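Local coordinates for protein chitin binding domain (Burkholderia pseudomallei, PDB 3UAM) that probably binds chitin or a related crystalline polysaccharide and cleaves it oxidatively, as a lytic polysaccharide monooxygenase of the AA10 family, at residues A[46-51]-A[89-94]; A[61-64]-A[68-71]; A[114-119]-A[209-214]; A[127-132]-A[173-178]; A[140-143]-A[147-150]. All blocks are in the same frame, centred on the assembly; numbering follows the deposited sequence.

In the fold
Contacts 3 and 4 are buried and rest on apolar packing, in contact 4 partly from an arginine tip against leucine methyls. Contact 3 sets strand 113-121 of one sheet against strand 205-215 of the other, and contact 4 closes one end of the same sandwich, with Trp118 NE1 and Tyr131 OH hydrogen-bonded between them. Contact 1, partly buried, lies beside contact 3: strand 49-51 neighbours strand 205-215, and Leu48 packs on Gln209. Contact 2 is a watery loop turn at the periphery, about 26 Å from contact 3 between centres. It is tied to contact 4 by two aspartate-arginine salt bridges. Contact 5 lies at the surface, beyond the chain's centre from contact 4, and relies on one imidazole edge.

Contact 1: residues A[46-51]-A[89-94]; sequences NELEGG and DARAQL
Arg91 and Leu48 meet at the border of the immunoglobulin-like β-sandwich of the AA10 family, where the 3-10 segment starting at residue 90 packs on the chain leading into strand 49-51. With CG anti to the carbonyl carbon (chi1 -72°) and chi2 extended, Arg91 lays CG and CD along one Leu48 branch; the bend at chi3 then turns the guanidinium toward Glu47 O. Leu48 CD2 is 3.5 Å from Arg91 CD and also touches CG, the two side chains running past each other in opposite directions. Leu94 instead approaches Leu48 tip to tip, its CD1 being 3.7 Å from both Leu48 CD1 and CD2.

Beyond this apolar patch, Arg91 NH1 donates to Glu47 O at 2.9 Å. The oxygen lies in the guanidinium plane, yet the N-H...O angle of 137° marks a bent bond. Glu47 OE1 stays 4.1 Å from Arg91 NH1 with no N-H aimed at it, a direct link of charge only; OE2 is hydrogen-bonded to His21 NE2. Asp89 grips the guanidinium side-on and fixes its rotation. Arg91 NH2 meets Asp89 OD2 at 2.9 Å, from above the carboxylate plane. Asp89 OD1 accepts from Arg91 N, forming an Asx turn, and meets Arg91 NE at 3.0 Å with its syn lone pair.

Contact 2: residues A[61-64]-A[68-71]; sequences LRDP and DDVA
Arg62 and Asp69 join two irregular segments that double back on each other within the long loop between strand 49-51 and helix 98-101, probably part of the variable L2 region of AA10 enzymes. From CB the Arg62 chain bends at chi2 (-48°) and again at chi3, which returns its end to residues 68-71. CB and CG serve only as the path within this pair of segments. CD makes the first touch, 4.1 Å from Ala71 CB. Next, NE donates to a water at 3.0 Å, and this water also accepts from the backbone N of Asp63, tying the arginine to its own main chain; it lies within hydrogen-bonding reach of Asp69 O as well, so it links both segments. At the tip, NH2 donates to Asp69 O at 3.0 Å; the oxygen sits 25° out of the guanidinium plane, and an N-H...O angle of 143° indicates a moderately bent bond. NH2 also gives a proton to a second water, which bridges to Asp68 OD1.

Alongside, Leu61 O approaches Ala71 CA at 3.3 Å in a CA-H...O contact. On the inner side, Asp63 and Asp69 lie side by side and point the same way. Their like charges are probably offset by salt bridges to Arg128 and Arg127 respectively, from strand 126-133. A third water completes the pairing: it donates to Asp63 OD2 at 2.6 Å and to Asp69 OD2 at 2.9 Å.

Contact 3: residues A[114-119]-A[209-214]; sequences LQISWS and QVIDLN
Trp118 and Gln209 make the tighter part of a buried contact between the two sheets of the β-sandwich. Strand 113-121, the middle strand of the three-stranded sheet, faces strand 205-215 of the mixed sheet, and the CA atoms of Trp118 and Gln209 are 9.6 Å apart, a spacing bridged by side chains. Trp118 presents the far end of its six-membered ring: CH2 and CZ3 each lie 3.8 Å from Gln209 CG, with CB of Gln209 a little farther off. The ring and the amide are inclined at 59°, so this is aliphatic packing on an indole and not a stack of flat groups. In Gln209, chi1 (-67°) puts CG against the indole, and the bend at chi2 (-84°) swings the amide off to other partners. There OE1 is hydrogen-bonded to Ser29 OG and Val24 N, and NE2 weakly to Val45 O; the indole NE1 is likewise bonded, to Tyr131 OH.

Farther along the strands the fit slackens. Ile116 CD1 and Ile211 CD1 come only to 4.3 Å, end methyl against end methyl. Beyond them Leu114 CD2 and Leu213 CD2 are 5.0 Å apart, too distant for close contact. On the outer face of strand 113-121, Gln115 is exposed and takes no part in this packing.

Because the polar ends of Trp118 and Gln209 find partners elsewhere, their carbon surfaces alone meet here, and cohesion between these segments is consequently apolar, without directional bonds to dictate their spacing.

Contact 4: residues A[127-132]-A[173-178]; sequences RRWTYW and LIPQGE
Arg127 with Leu173, and Trp129 with Pro175, form the first shell where strand 126-133 meets the chain leaving helix 169-173, at one end of the β-sandwich. The Arg127 tip lies obliquely against the two Leu173 methyls, one nitrogen to each: NH1 is 3.9 Å from CD2 and NH2 is 4.0 Å from CD1. Its CB points away from residues 173-178, and bends at chi2 (51°) and chi3 (56°) bring the tip back. Pro175 comes to Trp129 at the ring edge, CG lying near the indole plane and 4.0 Å from CZ2, and passes it on an opposite course.

A second shell sets these groups in place. Besides its bridge to Asp69, Arg127 is held through NH1 by the carbonyl oxygens of Asn159 and Tyr161, which keeps the guanidinium beside the leucine. Trp129 is stacked on Trp198 and meets Trp118 with ring planes about 55° apart; its NE1 is hydrogen-bonded to Tyr120 OH. Tyr120 also touches Pro175, so one residue of strand 113-121 supports both members of that pair.

The chemistry is divided: the buried arginine gives NE to a carboxylate and NH1 to two carbonyls, and meets Leu173 by van der Waals contact, with no N-H...acceptor bond between them, while Trp129 meets Pro175 as carbon on carbon. The helix exit is therefore held to these strand residues by shape.

Contact 5: residues A[140-143]-A[147-150]; sequences TQAR and AHFE
This is a small surface contact in which the His148 ring bears on the backbone of Arg143 and the methyl of Ala142, within the loop that leads from strand 126-133 to strand 155-158. Only 89 Å² is buried between the segments, and none of the touching residues is buried. The evidence centres on one atom of the imidazole: CE1 lies 3.1 Å from Arg143 O, which comes to the ring edge near its plane. The same CE1 is 3.8 Å from Ala142 CB, a contact that meets the ring obliquely, and NE2 is a little farther from that methyl at 4.0 Å. With CG beside the backbone N (chi1 -61°), His148 directs its imidazole back across the turn toward residues 142-143.

Two neighbours fix the ring there. Its ND1 accepts from the backbone N of Ala145, inside the same turn, and Trp138 meets it edge-to-face. Within segment 140-143, Gln141 NE2 donates to Thr140 OG1 at 3.1 Å; the N-H...O angle of 169° makes this bond nearly straight.

Since ND1 takes a backbone proton, the ring probably carries its own on NE2, and the carbon between the two nitrogens, the most polarised C-H of an imidazole, is the one facing the Arg143 carbonyl. That approach is probably weakly favourable electrostatically, supplementing the ND1 bond that ties His148 to the turn.

Contact 1: residues A[46-51]-A[89-94]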
# COMPACT_ATOMS: atom_id res chain seq x y z
N ASN A 46 -9.33 1.22 -6.63
CA ASN A 46 -8.46 2.40 -6.73
C ASN A 46 -8.61 3.45 -5.60
O ASN A 46 -7.95 4.50 -5.64
CB ASN A 46 -8.77 3.11 -8.05
CG ASN A 46 -8.10 2.45 -9.24
OD1 ASN A 46 -6.88 2.50 -9.36
ND2 ASN A 46 -8.88 1.81 -10.10
N GLU A 47 -9.46 3.15 -4.61
CA GLU A 47 -9.79 4.10 -3.55
C GLU A 47 -9.65 3.45 -2.15
O GLU A 47 -10.49 3.67 -1.27
CB GLU A 47 -11.20 4.64 -3.75
CG GLU A 47 -11.34 5.56 -4.94
CD GLU A 47 -12.79 5.90 -5.30
OE1 GLU A 47 -13.70 5.81 -4.45
OE2 GLU A 47 -13.03 6.26 -6.47
N LEU A 48 -8.57 2.69 -1.96
CA LEU A 48 -8.26 2.10 -0.69
C LEU A 48 -7.43 3.14 0.07
O LEU A 48 -6.23 2.97 0.32
CB LEU A 48 -7.55 0.76 -0.87
CG LEU A 48 -8.33 -0.29 -1.69
CD1 LEU A 48 -7.56 -1.61 -1.74
CD2 LEU A 48 -9.77 -0.50 -1.17
N GLU A 49 -8.11 4.23 0.42
CA GLU A 49 -7.50 5.47 0.86
C GLU A 49 -7.80 5.71 2.34
O GLU A 49 -8.96 5.74 2.78
CB GLU A 49 -8.05 6.61 0.00
CG GLU A 49 -7.34 7.93 0.18
CD GLU A 49 -7.96 9.08 -0.58
OE1 GLU A 49 -8.88 8.89 -1.40
OE2 GLU A 49 -7.53 10.22 -0.33
N GLY A 50 -6.76 5.79 3.14
CA GLY A 50 -6.92 6.15 4.54
C GLY A 50 -5.72 6.95 4.98
O GLY A 50 -4.86 7.28 4.17
N GLY A 51 -5.65 7.23 6.28
CA GLY A 51 -4.59 8.06 6.82
C GLY A 51 -3.24 7.48 6.51
O GLY A 51 -3.04 6.27 6.60
N ASP A 89 -18.57 -0.35 2.44
CA ASP A 89 -19.08 -1.01 1.25
C ASP A 89 -18.29 -2.32 0.96
O ASP A 89 -17.67 -2.86 1.88
CB ASP A 89 -19.07 -0.03 0.07
CG ASP A 89 -17.67 0.30 -0.43
OD1 ASP A 89 -16.68 -0.28 0.04
OD2 ASP A 89 -17.57 1.18 -1.31
N ALA A 90 -18.32 -2.82 -0.28
CA ALA A 90 -17.75 -4.13 -0.58
C ALA A 90 -16.22 -4.19 -0.43
O ALA A 90 -15.65 -5.29 -0.40
CB ALA A 90 -18.17 -4.60 -1.97
N ARG A 91 -15.56 -3.04 -0.32
CA ARG A 91 -14.13 -3.02 0.03
C ARG A 91 -13.85 -3.75 1.37
O ARG A 91 -12.72 -4.17 1.61
CB ARG A 91 -13.60 -1.59 0.12
CG ARG A 91 -13.46 -0.90 -1.23
CD ARG A 91 -13.15 0.58 -1.07
NE ARG A 91 -14.37 1.35 -0.88
CZ ARG A 91 -14.45 2.68 -0.94
NH1 ARG A 91 -13.37 3.44 -1.09
NH2 ARG A 91 -15.64 3.25 -0.80
N ALA A 92 -14.86 -3.89 2.23
CA ALA A 92 -14.71 -4.65 3.49
C ALA A 92 -14.28 -6.09 3.30
O ALA A 92 -13.63 -6.65 4.19
CB ALA A 92 -15.99 -4.60 4.31
N GLN A 93 -14.65 -6.71 2.17
CA GLN A 93 -14.19 -8.06 1.80
C GLN A 93 -12.68 -8.23 1.98
O GLN A 93 -12.20 -9.30 2.36
CB GLN A 93 -14.49 -8.34 0.31
CG GLN A 93 -15.93 -8.67 -0.01
CD GLN A 93 -16.24 -8.63 -1.52
OE1 GLN A 93 -16.38 -9.66 -2.15
NE2 GLN A 93 -16.34 -7.42 -2.09
N LEU A 94 -11.94 -7.17 1.68
CA LEU A 94 -10.48 -7.23 1.68
C LEU A 94 -9.87 -7.59 3.02
O LEU A 94 -8.78 -8.14 3.04
CB LEU A 94 -9.90 -5.90 1.19
CG LEU A 94 -10.13 -5.64 -0.31
CD1 LEU A 94 -10.03 -4.14 -0.58
CD2 LEU A 94 -9.14 -6.41 -1.19
O HOH W 1 -13.79 6.10 -2.03

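Contact 2: residues A[61-64]-A[68-71]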
# COMPACT_ATOMS: atom_id res chain seq x y z
N LEU A 61 0.23 13.73 12.94
CA LEU A 61 1.68 13.67 12.82
C LEU A 61 2.14 14.44 11.59
O LEU A 61 1.50 14.37 10.54
CB LEU A 61 2.16 12.21 12.72
CG LEU A 61 2.06 11.45 14.03
CD1 LEU A 61 2.30 9.96 13.79
CD2 LEU A 61 3.05 12.05 15.03
N ARG A 62 3.26 15.14 11.72
CA ARG A 62 3.91 15.73 10.56
C ARG A 62 4.75 14.68 9.85
O ARG A 62 5.18 13.69 10.44
CB ARG A 62 4.79 16.93 10.95
CG ARG A 62 4.06 18.03 11.71
CD ARG A 62 2.73 18.43 11.08
NE ARG A 62 2.88 19.02 9.73
CZ ARG A 62 2.64 20.29 9.42
NH1 ARG A 62 2.25 21.14 10.34
NH2 ARG A 62 2.78 20.71 8.17
N ASP A 63 4.98 14.90 8.57
CA ASP A 63 5.84 14.02 7.80
C ASP A 63 7.29 14.10 8.34
O ASP A 63 7.82 15.19 8.50
CB ASP A 63 5.77 14.41 6.34
CG ASP A 63 6.41 13.38 5.43
OD1 ASP A 63 7.66 13.35 5.37
OD2 ASP A 63 5.67 12.63 4.77
N PRO A 64 7.93 12.95 8.60
CA PRO A 64 9.31 12.94 9.12
C PRO A 64 10.36 13.55 8.16
O PRO A 64 11.40 14.01 8.62
CB PRO A 64 9.59 11.44 9.30
CG PRO A 64 8.77 10.79 8.27
CD PRO A 64 7.48 11.59 8.26
N ASP A 68 6.52 20.63 5.67
CA ASP A 68 5.35 21.39 5.22
C ASP A 68 4.21 20.49 4.68
O ASP A 68 3.11 20.99 4.40
CB ASP A 68 5.74 22.45 4.21
CG ASP A 68 6.46 23.66 4.85
OD1 ASP A 68 6.07 24.08 5.95
OD2 ASP A 68 7.41 24.18 4.25
N ASP A 69 4.45 19.18 4.57
CA ASP A 69 3.43 18.27 4.07
C ASP A 69 2.23 18.27 5.02
O ASP A 69 2.37 18.53 6.21
CB ASP A 69 3.96 16.85 3.87
CG ASP A 69 4.62 16.64 2.52
OD1 ASP A 69 4.92 17.64 1.82
OD2 ASP A 69 4.88 15.45 2.18
N VAL A 70 1.05 17.99 4.47
CA VAL A 70 -0.17 17.98 5.25
C VAL A 70 -0.08 16.82 6.22
O VAL A 70 0.37 15.72 5.86
CB VAL A 70 -1.41 17.83 4.35
CG1 VAL A 70 -2.65 17.50 5.18
CG2 VAL A 70 -1.59 19.09 3.49
N ALA A 71 -0.46 17.09 7.46
CA ALA A 71 -0.41 16.08 8.54
C ALA A 71 -1.35 14.89 8.26
O ALA A 71 -2.36 15.04 7.56
CB ALA A 71 -0.76 16.72 9.88
O HOH W 2 4.24 17.46 7.59
O HOH W 3 3.70 23.61 7.45
O HOH W 4 3.44 13.31 3.58

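Contact 3: residues A[114-119]-A[209-214]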
# COMPACT_ATOMS: atom_id res chain seq x y z
N LEU A 114 11.62 -8.35 -8.05
CA LEU A 114 10.20 -8.18 -8.22
C LEU A 114 9.97 -6.77 -8.70
O LEU A 114 10.45 -5.82 -8.09
CB LEU A 114 9.47 -8.41 -6.89
CG LEU A 114 7.94 -8.49 -6.96
CD1 LEU A 114 7.52 -9.73 -7.73
CD2 LEU A 114 7.38 -8.51 -5.55
N GLN A 115 9.26 -6.65 -9.81
CA GLN A 115 8.90 -5.35 -10.34
C GLN A 115 7.47 -5.03 -9.92
O GLN A 115 6.55 -5.83 -10.14
CB GLN A 115 9.04 -5.39 -11.86
CG GLN A 115 9.12 -4.03 -12.52
CD GLN A 115 9.83 -4.10 -13.87
OE1 GLN A 115 9.21 -4.49 -14.84
NE2 GLN A 115 11.13 -3.72 -13.91
N ILE A 116 7.28 -3.89 -9.29
CA ILE A 116 5.96 -3.42 -8.90
C ILE A 116 5.53 -2.30 -9.84
O ILE A 116 6.33 -1.37 -10.10
CB ILE A 116 5.96 -2.80 -7.49
CG1 ILE A 116 6.62 -3.74 -6.47
CG2 ILE A 116 4.54 -2.40 -7.07
CD1 ILE A 116 5.92 -5.06 -6.28
N SER A 117 4.30 -2.38 -10.36
CA SER A 117 3.75 -1.30 -11.16
C SER A 117 2.49 -0.73 -10.51
O SER A 117 1.52 -1.44 -10.28
CB SER A 117 3.41 -1.77 -12.58
OG SER A 117 4.56 -2.11 -13.33
N TRP A 118 2.52 0.57 -10.27
CA TRP A 118 1.33 1.37 -9.93
C TRP A 118 0.72 2.02 -11.14
O TRP A 118 1.45 2.51 -12.00
CB TRP A 118 1.69 2.49 -8.99
CG TRP A 118 2.05 2.05 -7.61
CD1 TRP A 118 3.28 1.60 -7.14
CD2 TRP A 118 1.18 2.07 -6.43
NE1 TRP A 118 3.22 1.33 -5.81
CE2 TRP A 118 1.98 1.57 -5.33
CE3 TRP A 118 -0.15 2.42 -6.20
CZ2 TRP A 118 1.46 1.45 -4.05
CZ3 TRP A 118 -0.65 2.29 -4.91
CH2 TRP A 118 0.14 1.82 -3.87
N SER A 119 -0.61 2.05 -11.21
CA SER A 119 -1.32 2.87 -12.19
C SER A 119 -2.28 3.77 -11.43
O SER A 119 -2.58 3.53 -10.26
CB SER A 119 -2.07 2.02 -13.20
OG SER A 119 -2.45 2.81 -14.31
N GLN A 209 -2.23 -0.96 -0.76
CA GLN A 209 -2.32 -2.07 -1.70
C GLN A 209 -1.55 -3.29 -1.19
O GLN A 209 -0.34 -3.44 -1.38
CB GLN A 209 -1.82 -1.66 -3.08
CG GLN A 209 -2.72 -0.63 -3.75
CD GLN A 209 -3.90 -1.25 -4.46
OE1 GLN A 209 -3.72 -2.14 -5.29
NE2 GLN A 209 -5.11 -0.77 -4.16
N VAL A 210 -2.32 -4.16 -0.55
CA VAL A 210 -1.85 -5.47 -0.12
C VAL A 210 -1.67 -6.42 -1.31
O VAL A 210 -2.50 -6.47 -2.20
CB VAL A 210 -2.82 -6.05 0.95
CG1 VAL A 210 -2.69 -7.55 1.08
CG2 VAL A 210 -2.51 -5.38 2.28
N ILE A 211 -0.55 -7.14 -1.31
CA ILE A 211 -0.19 -8.09 -2.35
C ILE A 211 0.15 -9.38 -1.65
O ILE A 211 0.98 -9.40 -0.71
CB ILE A 211 1.07 -7.66 -3.14
CG1 ILE A 211 0.88 -6.27 -3.73
CG2 ILE A 211 1.35 -8.67 -4.25
CD1 ILE A 211 2.17 -5.62 -4.19
N ASP A 212 -0.51 -10.45 -2.08
CA ASP A 212 -0.41 -11.73 -1.40
C ASP A 212 0.61 -12.60 -2.11
O ASP A 212 0.54 -12.79 -3.31
CB ASP A 212 -1.76 -12.42 -1.40
CG ASP A 212 -2.77 -11.73 -0.49
OD1 ASP A 212 -2.53 -11.64 0.75
OD2 ASP A 212 -3.81 -11.29 -1.05
N LEU A 213 1.55 -13.15 -1.33
CA LEU A 213 2.71 -13.88 -1.84
C LEU A 213 2.81 -15.27 -1.21
O LEU A 213 2.51 -15.46 -0.03
CB LEU A 213 3.99 -13.11 -1.51
CG LEU A 213 4.08 -11.64 -1.98
CD1 LEU A 213 5.42 -11.04 -1.55
CD2 LEU A 213 3.88 -11.50 -3.49
N ASN A 214 3.26 -16.24 -2.02
CA ASN A 214 3.58 -17.56 -1.54
C ASN A 214 5.02 -17.91 -1.90
O ASN A 214 5.35 -18.13 -3.06
CB ASN A 214 2.65 -18.61 -2.15
CG ASN A 214 2.73 -19.93 -1.41
OD1 ASN A 214 2.70 -19.96 -0.18
ND2 ASN A 214 2.82 -21.03 -2.15

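Contact 4: residues A[127-132]-A[173-178]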
# COMPACT_ATOMS: atom_id res chain seq x y z
N ARG A 127 4.67 12.07 -1.77
CA ARG A 127 5.86 12.16 -0.92
C ARG A 127 6.72 10.90 -1.03
O ARG A 127 7.92 11.00 -1.15
CB ARG A 127 5.51 12.44 0.55
CG ARG A 127 6.73 12.63 1.44
CD ARG A 127 7.71 13.66 0.88
NE ARG A 127 7.08 14.95 0.64
CZ ARG A 127 7.57 15.91 -0.15
NH1 ARG A 127 8.69 15.72 -0.83
NH2 ARG A 127 6.90 17.05 -0.31
N ARG A 128 6.09 9.74 -0.98
CA ARG A 128 6.81 8.47 -1.02
C ARG A 128 5.92 7.28 -1.40
O ARG A 128 4.69 7.37 -1.39
CB ARG A 128 7.51 8.21 0.32
CG ARG A 128 6.54 7.91 1.46
CD ARG A 128 7.21 7.58 2.81
NE ARG A 128 8.02 8.68 3.33
CZ ARG A 128 7.52 9.82 3.81
NH1 ARG A 128 6.21 10.05 3.81
NH2 ARG A 128 8.34 10.76 4.27
N TRP A 129 6.58 6.18 -1.75
CA TRP A 129 6.00 4.86 -1.80
C TRP A 129 6.82 4.02 -0.87
O TRP A 129 8.05 4.14 -0.84
CB TRP A 129 6.14 4.26 -3.18
CG TRP A 129 5.40 4.95 -4.28
CD1 TRP A 129 4.18 4.59 -4.85
CD2 TRP A 129 5.85 6.11 -5.02
NE1 TRP A 129 3.86 5.44 -5.88
CE2 TRP A 129 4.81 6.38 -6.03
CE3 TRP A 129 6.97 6.92 -4.98
CZ2 TRP A 129 4.92 7.43 -6.93
CZ3 TRP A 129 7.07 7.98 -5.89
CH2 TRP A 129 6.05 8.22 -6.84
N THR A 130 6.16 3.17 -0.10
CA THR A 130 6.80 2.34 0.89
C THR A 130 6.29 0.91 0.71
O THR A 130 5.11 0.71 0.35
CB THR A 130 6.45 2.80 2.32
OG1 THR A 130 6.96 4.12 2.55
CG2 THR A 130 7.12 1.88 3.30
N TYR A 131 7.19 -0.06 0.91
CA TYR A 131 6.85 -1.46 0.81
C TYR A 131 7.20 -2.16 2.12
O TYR A 131 8.33 -2.14 2.54
CB TYR A 131 7.56 -2.10 -0.38
CG TYR A 131 7.18 -1.43 -1.68
CD1 TYR A 131 6.06 -1.86 -2.39
CD2 TYR A 131 7.90 -0.36 -2.18
CE1 TYR A 131 5.69 -1.25 -3.56
CE2 TYR A 131 7.53 0.25 -3.37
CZ TYR A 131 6.41 -0.20 -4.05
OH TYR A 131 5.98 0.37 -5.23
N TRP A 132 6.20 -2.77 2.73
CA TRP A 132 6.31 -3.45 4.02
C TRP A 132 6.09 -4.93 3.84
O TRP A 132 5.26 -5.35 3.02
CB TRP A 132 5.23 -2.91 4.99
CG TRP A 132 5.22 -1.41 5.17
CD1 TRP A 132 4.49 -0.46 4.45
CD2 TRP A 132 6.01 -0.62 6.14
NE1 TRP A 132 4.75 0.82 4.92
CE2 TRP A 132 5.66 0.78 5.92
CE3 TRP A 132 6.92 -0.94 7.13
CZ2 TRP A 132 6.25 1.80 6.66
CZ3 TRP A 132 7.50 0.09 7.86
CH2 TRP A 132 7.15 1.44 7.65
N LEU A 173 6.77 16.05 -8.10
CA LEU A 173 6.00 15.20 -7.19
C LEU A 173 4.89 14.38 -7.83
O LEU A 173 4.42 13.43 -7.21
CB LEU A 173 5.43 16.02 -6.02
CG LEU A 173 6.47 16.78 -5.18
CD1 LEU A 173 5.81 17.61 -4.08
CD2 LEU A 173 7.50 15.83 -4.59
N ILE A 174 4.43 14.74 -9.03
CA ILE A 174 3.27 14.03 -9.59
C ILE A 174 3.68 13.02 -10.67
O ILE A 174 4.25 13.42 -11.67
CB ILE A 174 2.23 14.96 -10.24
CG1 ILE A 174 1.80 16.09 -9.26
CG2 ILE A 174 1.00 14.14 -10.69
CD1 ILE A 174 0.96 17.16 -9.95
N PRO A 175 3.39 11.73 -10.47
CA PRO A 175 3.62 10.74 -11.53
C PRO A 175 2.97 11.18 -12.84
O PRO A 175 1.86 11.70 -12.84
CB PRO A 175 2.92 9.48 -11.01
CG PRO A 175 2.90 9.64 -9.52
CD PRO A 175 2.78 11.12 -9.27
N GLN A 176 3.69 10.98 -13.94
CA GLN A 176 3.19 11.28 -15.28
C GLN A 176 2.74 9.98 -15.99
O GLN A 176 2.26 10.00 -17.14
CB GLN A 176 4.29 11.99 -16.10
N GLY A 177 2.87 8.86 -15.30
CA GLY A 177 2.50 7.57 -15.84
C GLY A 177 2.62 6.53 -14.76
O GLY A 177 2.78 6.87 -13.58
N GLU A 178 2.51 5.27 -15.14
CA GLU A 178 2.75 4.17 -14.22
C GLU A 178 4.07 4.37 -13.47
O GLU A 178 5.08 4.74 -14.06
CB GLU A 178 2.81 2.84 -14.98
CG GLU A 178 1.44 2.30 -15.41
CD GLU A 178 1.54 1.01 -16.21
OE1 GLU A 178 2.65 0.40 -16.22
OE2 GLU A 178 0.54 0.62 -16.85

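Contact 5: residues A[140-143]-A[147-150]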
# COMPACT_ATOMS: atom_id res chain seq x y z
N THR A 140 -0.34 -16.33 9.98
CA THR A 140 -0.82 -16.11 8.62
C THR A 140 -2.32 -16.23 8.47
O THR A 140 -2.85 -15.84 7.45
CB THR A 140 -0.20 -17.11 7.61
OG1 THR A 140 -0.78 -18.40 7.82
CG2 THR A 140 1.35 -17.18 7.78
N GLN A 141 -3.00 -16.82 9.45
CA GLN A 141 -4.44 -16.99 9.40
C GLN A 141 -5.24 -15.85 10.08
O GLN A 141 -6.47 -15.88 10.09
CB GLN A 141 -4.79 -18.35 10.01
CG GLN A 141 -4.11 -19.51 9.28
CD GLN A 141 -4.52 -19.56 7.81
OE1 GLN A 141 -5.60 -20.00 7.49
NE2 GLN A 141 -3.65 -19.09 6.90
N ALA A 142 -4.55 -14.84 10.59
CA ALA A 142 -5.21 -13.74 11.30
C ALA A 142 -5.55 -12.59 10.35
O ALA A 142 -5.02 -12.50 9.26
CB ALA A 142 -4.32 -13.24 12.42
N ARG A 143 -6.41 -11.68 10.80
CA ARG A 143 -6.61 -10.43 10.09
C ARG A 143 -5.32 -9.65 10.24
O ARG A 143 -4.66 -9.77 11.26
CB ARG A 143 -7.79 -9.65 10.65
CG ARG A 143 -9.12 -10.34 10.35
CD ARG A 143 -10.28 -9.56 10.90
NE ARG A 143 -11.50 -10.29 10.61
CZ ARG A 143 -12.50 -9.87 9.83
NH1 ARG A 143 -12.48 -8.64 9.27
NH2 ARG A 143 -13.54 -10.67 9.66
N ALA A 147 1.61 -5.83 14.17
CA ALA A 147 2.48 -6.88 14.73
C ALA A 147 2.95 -7.96 13.74
O ALA A 147 3.89 -8.70 14.04
CB ALA A 147 1.78 -7.57 15.91
N HIS A 148 2.28 -8.05 12.58
CA HIS A 148 2.63 -9.02 11.55
C HIS A 148 3.72 -8.53 10.64
O HIS A 148 4.32 -9.33 9.96
CB HIS A 148 1.42 -9.38 10.69
CG HIS A 148 0.30 -9.99 11.47
ND1 HIS A 148 -1.01 -9.72 11.24
CD2 HIS A 148 0.33 -10.90 12.53
CE1 HIS A 148 -1.76 -10.42 12.11
NE2 HIS A 148 -0.94 -11.15 12.88
N PHE A 149 3.95 -7.21 10.62
CA PHE A 149 4.88 -6.60 9.69
C PHE A 149 6.21 -6.20 10.34
O PHE A 149 6.25 -5.76 11.50
CB PHE A 149 4.21 -5.36 9.05
CG PHE A 149 3.12 -5.71 8.08
CD1 PHE A 149 3.43 -6.03 6.77
CD2 PHE A 149 1.80 -5.75 8.49
CE1 PHE A 149 2.44 -6.34 5.87
CE2 PHE A 149 0.80 -6.10 7.61
CZ PHE A 149 1.11 -6.39 6.29
N GLU A 150 7.31 -6.40 9.59
CA GLU A 150 8.62 -5.93 9.98
C GLU A 150 8.60 -4.41 10.21
O GLU A 150 8.08 -3.67 9.38
CB GLU A 150 9.66 -6.26 8.91
CG GLU A 150 9.98 -7.72 8.75
CD GLU A 150 10.75 -8.31 9.92
OE1 GLU A 150 11.35 -7.54 10.72
OE2 GLU A 150 10.78 -9.56 10.04